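PDB 4MLO: TCP pilus virulence regulatory protein from Vibrio cholerae, which probably activates transcription of virulence genes, among them those of the toxin-coregulated pilus, by binding DNA as an AraC-family regulator. Local coordinates for residues 154-157 with 163-166; 182-185 with 189-192; 249-254 with 261-266. One frame throughout, in Å; residues are numbered along the deposited sequence. Where two conformers were deposited one is given.

The three contacts follow one another along the chain, each closing before the next opens. Contact 1 ties the end of helix 141-159 to the run that leads on to helix 170-180, beside the sheets of the cupin-like part. Contact 2 bridges the loop after helix 170-180 to the start of helix 188-195, and contact 3 packs helix 248-259 against helix 263-271; both lie in the all-helical part. The centres of contacts 1 and 3 are about 34 Å apart, those of contacts 2 and 3 about 23 Å. Palmitoleic acid touches Val261 and Tyr266 of contact 3; its pocket draws on cupin-like strands and on helical residues such as Lys230 and Met259, consistent with a ligand that links the two parts.

Contact 1. Residues 154-157 with 163-166; sequences KVEK and FITD
The torsions of Glu156 carry its carboxylate across to two backbone amides. On helix 141-159, Glu156 turns CG beside its own backbone N (chi1 -69°) and then runs out extended, which takes the acid past the helix surface to the backbone of Phe163 and Ile164 in the loop after the helix. The first torsion of Phe163, with CG anti to the backbone N (chi1 -176°), sends only the ring away from the helix segment.

One oxygen does the gripping. Glu156 OE2 takes the amide of Phe163, with N to OE2 at 2.7 Å, and also that of Ile164, whose N stands 3.1 Å from the same OE2. The two donors come from different directions. Ile164 N meets OE2 almost head-on, in line with its C-O bond, whereas Phe163 N arrives on the anti side, 31° out of the carboxylate plane. Two successive N-H groups of an irregular run are thus satisfied by a single buried acceptor, which should favour the charged form of the acid. Hydrocarbon closes up beside them: Glu156 CG lies 3.8 Å from Phe163 CB, and the two side chains cross at about a right angle.

The other oxygen, OE1, makes a salt bridge to Arg105, and Arg105 in turn donates from NH2 to the carbonyl O of Ile164, so acid and arginine hold the same piece of backbone. The Phe163 ring leads away from residues 154-157, meeting Tyr30 and also Phe152 farther back on the same helix, and touches Leu115 of strand 114-118. A buried glutamate carboxylate thus accepts from two consecutive backbone amides of the interdomain connection, between the cupin-like fold and the helical DNA-binding part of an AraC-family regulator.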
ATOM      1  N   LYS A 154     -16.528  -0.668  -8.966  1.00 22.68           N
ATOM      2  CA  LYS A 154     -17.541  -1.329  -8.141  1.00 24.47           C
ATOM      3  C   LYS A 154     -17.152  -1.323  -6.667  1.00 20.58           C
ATOM      4  O   LYS A 154     -18.036  -1.226  -5.806  1.00 20.25           O
ATOM      5  CB  LYS A 154     -17.835  -2.741  -8.647  1.00 29.10           C
ATOM      6  CG  LYS A 154     -16.682  -3.715  -8.716  1.00 28.35           C
ATOM      7  CD  LYS A 154     -17.117  -4.941  -9.520  1.00 29.35           C
ATOM      8  CE  LYS A 154     -16.037  -6.008  -9.553  1.00 31.07           C
ATOM      9  NZ  LYS A 154     -16.412  -7.170 -10.420  1.00 41.09           N
ATOM     10  N   VAL A 155     -15.853  -1.367  -6.344  1.00 22.57           N
ATOM     11  CA  VAL A 155     -15.424  -1.170  -4.951  1.00 20.65           C
ATOM     12  C   VAL A 155     -15.798   0.225  -4.461  1.00 23.99           C
ATOM     13  O   VAL A 155     -16.281   0.395  -3.339  1.00 23.17           O
ATOM     14  CB  VAL A 155     -13.916  -1.426  -4.797  1.00 22.50           C
ATOM     15  CG1 VAL A 155     -13.455  -1.144  -3.375  1.00 27.31           C
ATOM     16  CG2 VAL A 155     -13.606  -2.844  -5.188  1.00 23.18           C
ATOM     17  N   GLU A 156     -15.554   1.255  -5.280  1.00 19.80           N
ATOM     18  CA  GLU A 156     -15.909   2.606  -4.859  1.00 21.92           C
ATOM     19  C   GLU A 156     -17.414   2.732  -4.641  1.00 25.02           C
ATOM     20  O   GLU A 156     -17.855   3.377  -3.684  1.00 22.90           O
ATOM     21  CB  GLU A 156     -15.419   3.628  -5.885  1.00 18.23           C
ATOM     22  CG  GLU A 156     -13.875   3.763  -5.937  1.00 18.74           C
ATOM     23  CD  GLU A 156     -13.420   4.886  -6.840  1.00 19.87           C
ATOM     24  OE1 GLU A 156     -14.213   5.292  -7.730  1.00 24.00           O
ATOM     25  OE2 GLU A 156     -12.273   5.379  -6.650  1.00 19.53           O
ATOM     26  N   LYS A 157     -18.218   2.134  -5.525  1.00 19.67           N
ATOM     27  CA  LYS A 157     -19.666   2.228  -5.387  1.00 22.44           C
ATOM     28  C   LYS A 157     -20.136   1.507  -4.132  1.00 31.47           C
ATOM     29  O   LYS A 157     -21.008   2.010  -3.423  1.00 26.31           O
ATOM     30  CB  LYS A 157     -20.353   1.663  -6.629  1.00 25.29           C
ATOM     31  CG  LYS A 157     -21.903   1.707  -6.604  1.00 25.59           C
ATOM     32  CD  LYS A 157     -22.449   1.152  -7.903  1.00 32.41           C
ATOM     33  CE  LYS A 157     -23.960   0.874  -7.842  1.00 41.46           C
ATOM     34  NZ  LYS A 157     -24.733   2.068  -7.458  1.00 45.54           N
ATOM     35  N   PHE A 163     -11.401   5.478  -4.120  1.00 19.77           N
ATOM     36  CA  PHE A 163     -10.179   4.697  -4.004  1.00 23.84           C
ATOM     37  C   PHE A 163      -9.053   5.357  -4.792  1.00 24.09           C
ATOM     38  O   PHE A 163      -8.010   5.673  -4.220  1.00 19.50           O
ATOM     39  CB  PHE A 163     -10.400   3.254  -4.481  1.00 22.28           C
ATOM     40  CG  PHE A 163      -9.191   2.366  -4.291  1.00 20.03           C
ATOM     41  CD1 PHE A 163      -8.562   1.784  -5.384  1.00 17.19           C
ATOM     42  CD2 PHE A 163      -8.666   2.148  -3.018  1.00 23.80           C
ATOM     43  CE1 PHE A 163      -7.451   0.999  -5.228  1.00 19.99           C
ATOM     44  CE2 PHE A 163      -7.526   1.347  -2.851  1.00 17.09           C
ATOM     45  CZ  PHE A 163      -6.942   0.770  -3.960  1.00 19.29           C
ATOM     46  N   ILE A 164      -9.270   5.639  -6.076  1.00 20.93           N
ATOM     47  CA  ILE A 164      -8.250   6.324  -6.883  1.00 21.73           C
ATOM     48  C   ILE A 164      -8.366   7.823  -6.614  1.00 23.47           C
ATOM     49  O   ILE A 164      -9.232   8.523  -7.151  1.00 23.09           O
ATOM     50  CB  ILE A 164      -8.369   6.005  -8.375  1.00 26.84           C
ATOM     51  CG1 ILE A 164      -8.348   4.487  -8.613  1.00 24.58           C
ATOM     52  CG2 ILE A 164      -7.244   6.711  -9.161  1.00 21.49           C
ATOM     53  CD1 ILE A 164      -7.107   3.782  -8.049  1.00 22.33           C
ATOM     54  N   THR A 165      -7.449   8.317  -5.803  1.00 21.57           N
ATOM     55  CA  THR A 165      -7.461   9.699  -5.348  1.00 19.87           C
ATOM     56  C   THR A 165      -7.109  10.639  -6.478  1.00 22.84           C
ATOM     57  O   THR A 165      -6.391  10.286  -7.407  1.00 24.82           O
ATOM     58  CB  THR A 165      -6.474   9.884  -4.197  1.00 23.67           C
ATOM     59  OG1 THR A 165      -6.841   8.996  -3.132  1.00 27.35           O
ATOM     60  CG2 THR A 165      -6.501  11.298  -3.673  1.00 32.45           C
ATOM     61  N   ASP A 166      -7.606  11.867  -6.364  1.00 28.69           N
ATOM     62  CA  ASP A 166      -7.345  12.885  -7.366  1.00 40.10           C
ATOM     63  C   ASP A 166      -5.886  13.339  -7.365  1.00 37.02           C
ATOM     64  O   ASP A 166      -5.248  13.468  -6.311  1.00 24.98           O
ATOM     65  CB  ASP A 166      -8.247  14.083  -7.127  1.00 40.87           C
ATOM     66  CG  ASP A 166      -8.145  15.085  -8.233  1.00 52.17           C
ATOM     67  OD1 ASP A 166      -8.952  14.996  -9.178  1.00 60.22           O
ATOM     68  OD2 ASP A 166      -7.231  15.931  -8.174  1.00 54.99           O
TER

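Contact 2. Residues 182-185 with 189-192; sequences ITRN and ADIC
Arg184 and Asp190 meet across the loop that joins helices 170-180 and 188-195, in the all-helical part expected to bind DNA in an AraC-family regulator. Their salt bridge is a loose one: Arg184 NH2 is 3.2 Å from Asp190 OD2, and the hydrogen bond within it is weak, bent to 140° at the hydrogen. The oxygen sits at the edge of the guanidinium, near its plane, but the carboxylate is turned 62° against that plane, so the two groups do not pair flat with two parallel bonds.

Each has a further partner. Arg184 NH1 makes a salt bridge to Glu194, one turn beyond Asp190 on helix 188-195, and Asp190 OD2 makes one to Arg187. These are the stronger polar links, and the direct bridge between Arg184 and Asp190 joins them into a chain of alternating charges at the protein surface. The arginine spans the distance because its chain stays extended from CG to NE, with CG anti to the backbone N (chi1 -180°).

A water makes the second link. Arg184 NE donates to it in the plane of the guanidinium, at 2.9 Å from the water oxygen, and the water passes a hydrogen on to Asp190 OD1, also 2.9 Å away.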
ATOM      1  N   ILE A 182      14.641  11.727  -0.770  1.00  9.47           N
ATOM      2  CA  ILE A 182      14.260  10.981   0.425  1.00  8.86           C
ATOM      3  C   ILE A 182      15.217  11.215   1.590  1.00 10.69           C
ATOM      4  O   ILE A 182      14.807  11.082   2.758  1.00  9.43           O
ATOM      5  CB  ILE A 182      14.166   9.493   0.046  1.00  9.90           C
ATOM      6  CG1 ILE A 182      13.531   8.661   1.156  1.00 11.43           C
ATOM      7  CG2 ILE A 182      15.538   8.922  -0.258  1.00 13.70           C
ATOM      8  CD1 ILE A 182      12.080   9.018   1.406  1.00 14.63           C
ATOM      9  N   THR A 183      16.505  11.560   1.316  1.00  9.10           N
ATOM     10  CA  THR A 183      17.506  11.747   2.358  1.00  8.56           C
ATOM     11  C   THR A 183      17.575  13.181   2.851  1.00  8.68           C
ATOM     12  O   THR A 183      18.287  13.440   3.815  1.00 10.21           O
ATOM     13  CB  THR A 183      18.928  11.295   1.908  1.00  9.17           C
ATOM     14  OG1 THR A 183      19.494  12.201   0.940  1.00  9.62           O
ATOM     15  CG2 THR A 183      18.924   9.925   1.331  1.00 10.03           C
ATOM     16  N   ARG A 184      16.845  14.088   2.223  1.00 10.67           N
ATOM     17  CA  ARG A 184      16.871  15.464   2.683  1.00  9.52           C
ATOM     18  C   ARG A 184      16.406  15.540   4.130  1.00  9.19           C
ATOM     19  O   ARG A 184      15.514  14.773   4.556  1.00  9.68           O
ATOM     20  CB  ARG A 184      15.996  16.321   1.771  1.00  8.94           C
ATOM     21  CG  ARG A 184      15.950  17.794   2.148  1.00 10.51           C
ATOM     22  CD  ARG A 184      15.297  18.579   1.021  1.00 13.02           C
ATOM     23  NE  ARG A 184      14.966  19.921   1.482  1.00 12.83           N
ATOM     24  CZ  ARG A 184      14.379  20.853   0.735  1.00 17.40           C
ATOM     25  NH1 ARG A 184      14.069  20.610  -0.531  1.00 15.15           N
ATOM     26  NH2 ARG A 184      14.102  22.034   1.280  1.00 16.55           N
ATOM     27  N   ASN A 185      16.969  16.518   4.864  1.00 10.44           N
ATOM     28  CA  ASN A 185      16.656  16.705   6.285  1.00  7.59           C
ATOM     29  C   ASN A 185      15.360  17.516   6.399  1.00 10.45           C
ATOM     30  O   ASN A 185      15.331  18.672   6.848  1.00 13.10           O
ATOM     31  CB  ASN A 185      17.807  17.339   7.066  1.00  9.71           C
ATOM     32  CG  ASN A 185      19.105  16.526   6.994  1.00 13.83           C
ATOM     33  OD1 ASN A 185      20.174  17.067   6.723  1.00 15.66           O
ATOM     34  ND2 ASN A 185      19.012  15.206   7.255  1.00 15.23           N
ATOM     35  N   ALA A 189       8.893  23.421   7.680  1.00 12.36           N
ATOM     36  CA  ALA A 189       9.011  24.663   6.940  1.00 10.08           C
ATOM     37  C   ALA A 189       9.342  24.384   5.493  1.00 10.35           C
ATOM     38  O   ALA A 189       8.905  25.124   4.596  1.00 12.24           O
ATOM     39  CB  ALA A 189      10.077  25.579   7.548  1.00 12.77           C
ATOM     40  N   ASP A 190      10.133  23.339   5.234  1.00 10.25           N
ATOM     41  CA  ASP A 190      10.468  22.990   3.856  1.00  8.65           C
ATOM     42  C   ASP A 190       9.235  22.584   3.073  1.00 10.73           C
ATOM     43  O   ASP A 190       9.111  22.885   1.886  1.00 13.14           O
ATOM     44  CB  ASP A 190      11.473  21.843   3.830  1.00 11.17           C
ATOM     45  CG  ASP A 190      12.720  22.145   4.552  1.00 22.10           C
ATOM     46  OD1 ASP A 190      13.096  21.349   5.440  1.00 16.13           O
ATOM     47  OD2 ASP A 190      13.377  23.146   4.222  1.00 19.02           O
ATOM     48  N   ILE A 191       8.323  21.845   3.710  1.00 10.56           N
ATOM     49  CA  ILE A 191       7.114  21.429   3.026  1.00  9.92           C
ATOM     50  C   ILE A 191       6.245  22.628   2.707  1.00 12.00           C
ATOM     51  O   ILE A 191       5.677  22.728   1.600  1.00 11.22           O
ATOM     52  CB  ILE A 191       6.356  20.399   3.890  1.00 12.93           C
ATOM     53  CG1 ILE A 191       7.274  19.239   4.314  1.00 20.70           C
ATOM     54  CG2 ILE A 191       5.094  19.900   3.213  1.00 15.91           C
ATOM     55  CD1 ILE A 191       7.786  18.373   3.204  1.00 20.75           C
ATOM     56  N   CYS A 192       6.095  23.548   3.671  1.00 11.95           N
ATOM     57  CA  CYS A 192       5.252  24.712   3.435  1.00  9.66           C
ATOM     58  C   CYS A 192       5.866  25.580   2.354  1.00 12.16           C
ATOM     59  O   CYS A 192       5.148  26.112   1.485  1.00 13.00           O
ATOM     60  CB  CYS A 192       5.071  25.533   4.699  1.00  7.61           C
ATOM     61  SG  CYS A 192       4.155  24.646   5.981  1.00 12.76           S
TER
HETATM   62  O   HOH W   1      15.632  20.677   4.218  1.00 24.02           O

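Contact 3. Residues 249-254 with 261-266; sequences SYFSTV and VAPSEY
Phe251 and Pro263 make the close part of this contact. The ring reaches the proline with one corner: CE2 comes to 3.7 Å from Pro263 CG and 3.8 Å from Pro263 CB, with CZ a little farther off. The proline lies obliquely to the ring, and the two side chains slide past each other in opposite directions. Phe251 gets there by placing CG anti to its backbone N (chi1 167°), which sends the ring along the inner side of helix 248-259. There it also touches Ile236, Ile239 and Ala240 of helix 236-242 and meets the ring of Phe245.

Helices 236-242 and 248-259 lie in the AraC-family helix-turn-helix region, and the contact joins the second of them to helix 263-271. Pro263 suits its place, the first residue after the Ala262 N-cap, because a proline has no N-H to offer and a helix asks for none there.

Toward the outside the fit slackens. Ser252 approaches Pro263 more distantly, with CA 4.2 Å from CG, and its OG is engaged with the carbonyl O of Val248 on its own helix. Thr253, exposed, has its CB directed away from the other segment; its OG1 bonds back within the helix, 2.8 Å from Ser249 O, which its backbone N reaches at 3.0 Å from the opposite face of the carbonyl plane.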
ATOM      1  N   SER A 249      21.183   1.677  13.289  1.00 16.35           N
ATOM      2  CA  SER A 249      20.393   1.420  14.484  0.50 16.37           C
ATOM      3  C   SER A 249      19.051   2.132  14.412  1.00 12.95           C
ATOM      4  O   SER A 249      18.022   1.582  14.799  1.00 13.71           O
ATOM      5  CB  SER A 249      21.173   1.845  15.729  0.50 24.06           C
ATOM      6  OG  SER A 249      22.292   1.000  15.921  0.50 23.04           O
ATOM      7  N   TYR A 250      19.038   3.353  13.895  1.00 11.17           N
ATOM      8  CA  TYR A 250      17.788   4.090  13.761  1.00 13.04           C
ATOM      9  C   TYR A 250      16.860   3.393  12.779  1.00 12.08           C
ATOM     10  O   TYR A 250      15.682   3.160  13.069  1.00 11.57           O
ATOM     11  CB  TYR A 250      18.113   5.514  13.303  1.00 12.85           C
ATOM     12  CG  TYR A 250      16.995   6.509  13.459  1.00 14.93           C
ATOM     13  CD1 TYR A 250      17.108   7.571  14.347  1.00 39.08           C
ATOM     14  CD2 TYR A 250      15.854   6.431  12.699  1.00 20.05           C
ATOM     15  CE1 TYR A 250      16.078   8.492  14.489  1.00 43.88           C
ATOM     16  CE2 TYR A 250      14.807   7.348  12.856  1.00 20.89           C
ATOM     17  CZ  TYR A 250      14.932   8.356  13.738  1.00 30.11           C
ATOM     18  OH  TYR A 250      13.895   9.238  13.870  1.00 24.50           O
ATOM     19  N   PHE A 251      17.389   3.049  11.604  1.00 11.97           N
ATOM     20  CA  PHE A 251      16.656   2.273  10.619  1.00  8.84           C
ATOM     21  C   PHE A 251      16.059   1.014  11.225  1.00 10.77           C
ATOM     22  O   PHE A 251      14.862   0.764  11.086  1.00  9.59           O
ATOM     23  CB  PHE A 251      17.584   1.897   9.474  1.00 10.89           C
ATOM     24  CG  PHE A 251      17.023   0.845   8.546  1.00 10.67           C
ATOM     25  CD1 PHE A 251      15.848   1.055   7.860  1.00 12.29           C
ATOM     26  CD2 PHE A 251      17.699  -0.373   8.343  1.00 10.46           C
ATOM     27  CE1 PHE A 251      15.358   0.099   6.970  1.00 12.00           C
ATOM     28  CE2 PHE A 251      17.205  -1.275   7.480  1.00 14.18           C
ATOM     29  CZ  PHE A 251      16.042  -1.052   6.796  1.00 12.26           C
ATOM     30  N   SER A 252      16.888   0.214  11.891  1.00 14.66           N
ATOM     31  CA  SER A 252      16.400  -1.051  12.446  1.00 11.17           C
ATOM     32  C   SER A 252      15.276  -0.827  13.435  1.00 11.76           C
ATOM     33  O   SER A 252      14.286  -1.574  13.446  1.00 13.50           O
ATOM     34  CB  SER A 252      17.541  -1.808  13.141  1.00 18.93           C
ATOM     35  OG  SER A 252      18.595  -2.055  12.239  1.00 31.76           O
ATOM     36  N   THR A 253      15.412   0.189  14.285  1.00 10.92           N
ATOM     37  CA  THR A 253      14.406   0.468  15.308  1.00  9.60           C
ATOM     38  C   THR A 253      13.056   0.859  14.688  1.00 11.86           C
ATOM     39  O   THR A 253      11.986   0.339  15.056  1.00 12.36           O
ATOM     40  CB  THR A 253      14.920   1.574  16.233  1.00 13.92           C
ATOM     41  OG1 THR A 253      16.137   1.170  16.885  1.00 17.79           O
ATOM     42  CG2 THR A 253      13.909   1.824  17.302  1.00 12.92           C
ATOM     43  N   VAL A 254      13.085   1.783  13.727  1.00  9.58           N
ATOM     44  CA  VAL A 254      11.858   2.163  13.036  1.00 11.22           C
ATOM     45  C   VAL A 254      11.268   0.995  12.228  1.00 10.03           C
ATOM     46  O   VAL A 254      10.049   0.834  12.179  1.00 11.58           O
ATOM     47  CB  VAL A 254      12.126   3.395  12.142  1.00 14.56           C
ATOM     48  CG1 VAL A 254      10.859   3.778  11.394  1.00 16.52           C
ATOM     49  CG2 VAL A 254      12.629   4.555  13.002  1.00 17.31           C
ATOM     50  N   VAL A 261       9.115  -6.987  12.663  1.00 12.39           N
ATOM     51  CA  VAL A 261      10.202  -7.927  12.404  1.00 11.48           C
ATOM     52  C   VAL A 261      11.448  -7.112  12.109  1.00 15.77           C
ATOM     53  O   VAL A 261      11.372  -5.924  11.805  1.00 12.01           O
ATOM     54  CB  VAL A 261       9.918  -8.914  11.237  1.00 14.35           C
ATOM     55  CG1 VAL A 261       8.645  -9.679  11.498  1.00 20.39           C
ATOM     56  CG2 VAL A 261       9.816  -8.182   9.901  1.00 12.20           C
ATOM     57  N   ALA A 262      12.603  -7.740  12.262  1.00 13.34           N
ATOM     58  CA  ALA A 262      13.858  -7.109  11.935  1.00 14.33           C
ATOM     59  C   ALA A 262      14.013  -7.017  10.416  1.00 10.82           C
ATOM     60  O   ALA A 262      13.447  -7.819   9.677  1.00 14.82           O
ATOM     61  CB  ALA A 262      15.026  -7.894  12.531  1.00 19.62           C
ATOM     62  N   PRO A 263      14.788  -6.036   9.922  1.00 12.99           N
ATOM     63  CA  PRO A 263      15.056  -5.977   8.476  1.00 14.56           C
ATOM     64  C   PRO A 263      15.577  -7.289   7.919  1.00 14.31           C
ATOM     65  O   PRO A 263      15.178  -7.675   6.815  1.00 16.43           O
ATOM     66  CB  PRO A 263      16.082  -4.832   8.365  1.00 13.66           C
ATOM     67  CG  PRO A 263      15.753  -3.941   9.530  1.00 14.95           C
ATOM     68  CD  PRO A 263      15.319  -4.871  10.651  1.00 15.88           C
ATOM     69  N   SER A 264      16.483  -7.953   8.640  1.00 13.70           N
ATOM     70  CA  SER A 264      17.036  -9.213   8.154  1.00 16.59           C
ATOM     71  C   SER A 264      15.935 -10.245   7.972  1.00 15.32           C
ATOM     72  O   SER A 264      15.986 -11.068   7.042  1.00 15.47           O
ATOM     73  CB  SER A 264      18.117  -9.698   9.127  1.00 18.83           C
ATOM     74  OG  SER A 264      17.521 -10.002  10.382  1.00 24.08           O
ATOM     75  N   GLU A 265      14.918 -10.222   8.852  1.00 13.18           N
ATOM     76  CA  GLU A 265      13.852 -11.206   8.755  1.00 13.45           C
ATOM     77  C   GLU A 265      12.956 -10.933   7.552  1.00 13.27           C
ATOM     78  O   GLU A 265      12.545 -11.868   6.868  1.00 16.96           O
ATOM     79  CB  GLU A 265      13.022 -11.247  10.048  1.00 17.42           C
ATOM     80  CG  GLU A 265      11.806 -12.139   9.888  1.00 32.69           C
ATOM     81  CD  GLU A 265      11.397 -12.861  11.152  1.00 49.73           C
ATOM     82  OE1 GLU A 265      11.541 -12.284  12.258  1.00 46.99           O
ATOM     83  OE2 GLU A 265      10.919 -14.014  11.023  1.00 56.87           O
ATOM     84  N   TYR A 266      12.675  -9.654   7.251  1.00 12.30           N
ATOM     85  CA  TYR A 266      11.902  -9.344   6.058  1.00 13.97           C
ATOM     86  C   TYR A 266      12.658  -9.775   4.802  1.00 17.92           C
ATOM     87  O   TYR A 266      12.080 -10.357   3.869  1.00 16.38           O
ATOM     88  CB  TYR A 266      11.552  -7.848   6.032  1.00 14.02           C
ATOM     89  CG  TYR A 266      10.828  -7.465   4.773  1.00 14.02           C
ATOM     90  CD1 TYR A 266      11.441  -6.701   3.776  1.00 17.21           C
ATOM     91  CD2 TYR A 266       9.538  -7.930   4.544  1.00 14.81           C
ATOM     92  CE1 TYR A 266      10.755  -6.399   2.610  1.00 16.77           C
ATOM     93  CE2 TYR A 266       8.853  -7.624   3.390  1.00 16.86           C
ATOM     94  CZ  TYR A 266       9.474  -6.875   2.417  1.00 16.07           C
ATOM     95  OH  TYR A 266       8.801  -6.595   1.258  1.00 18.02           O
TER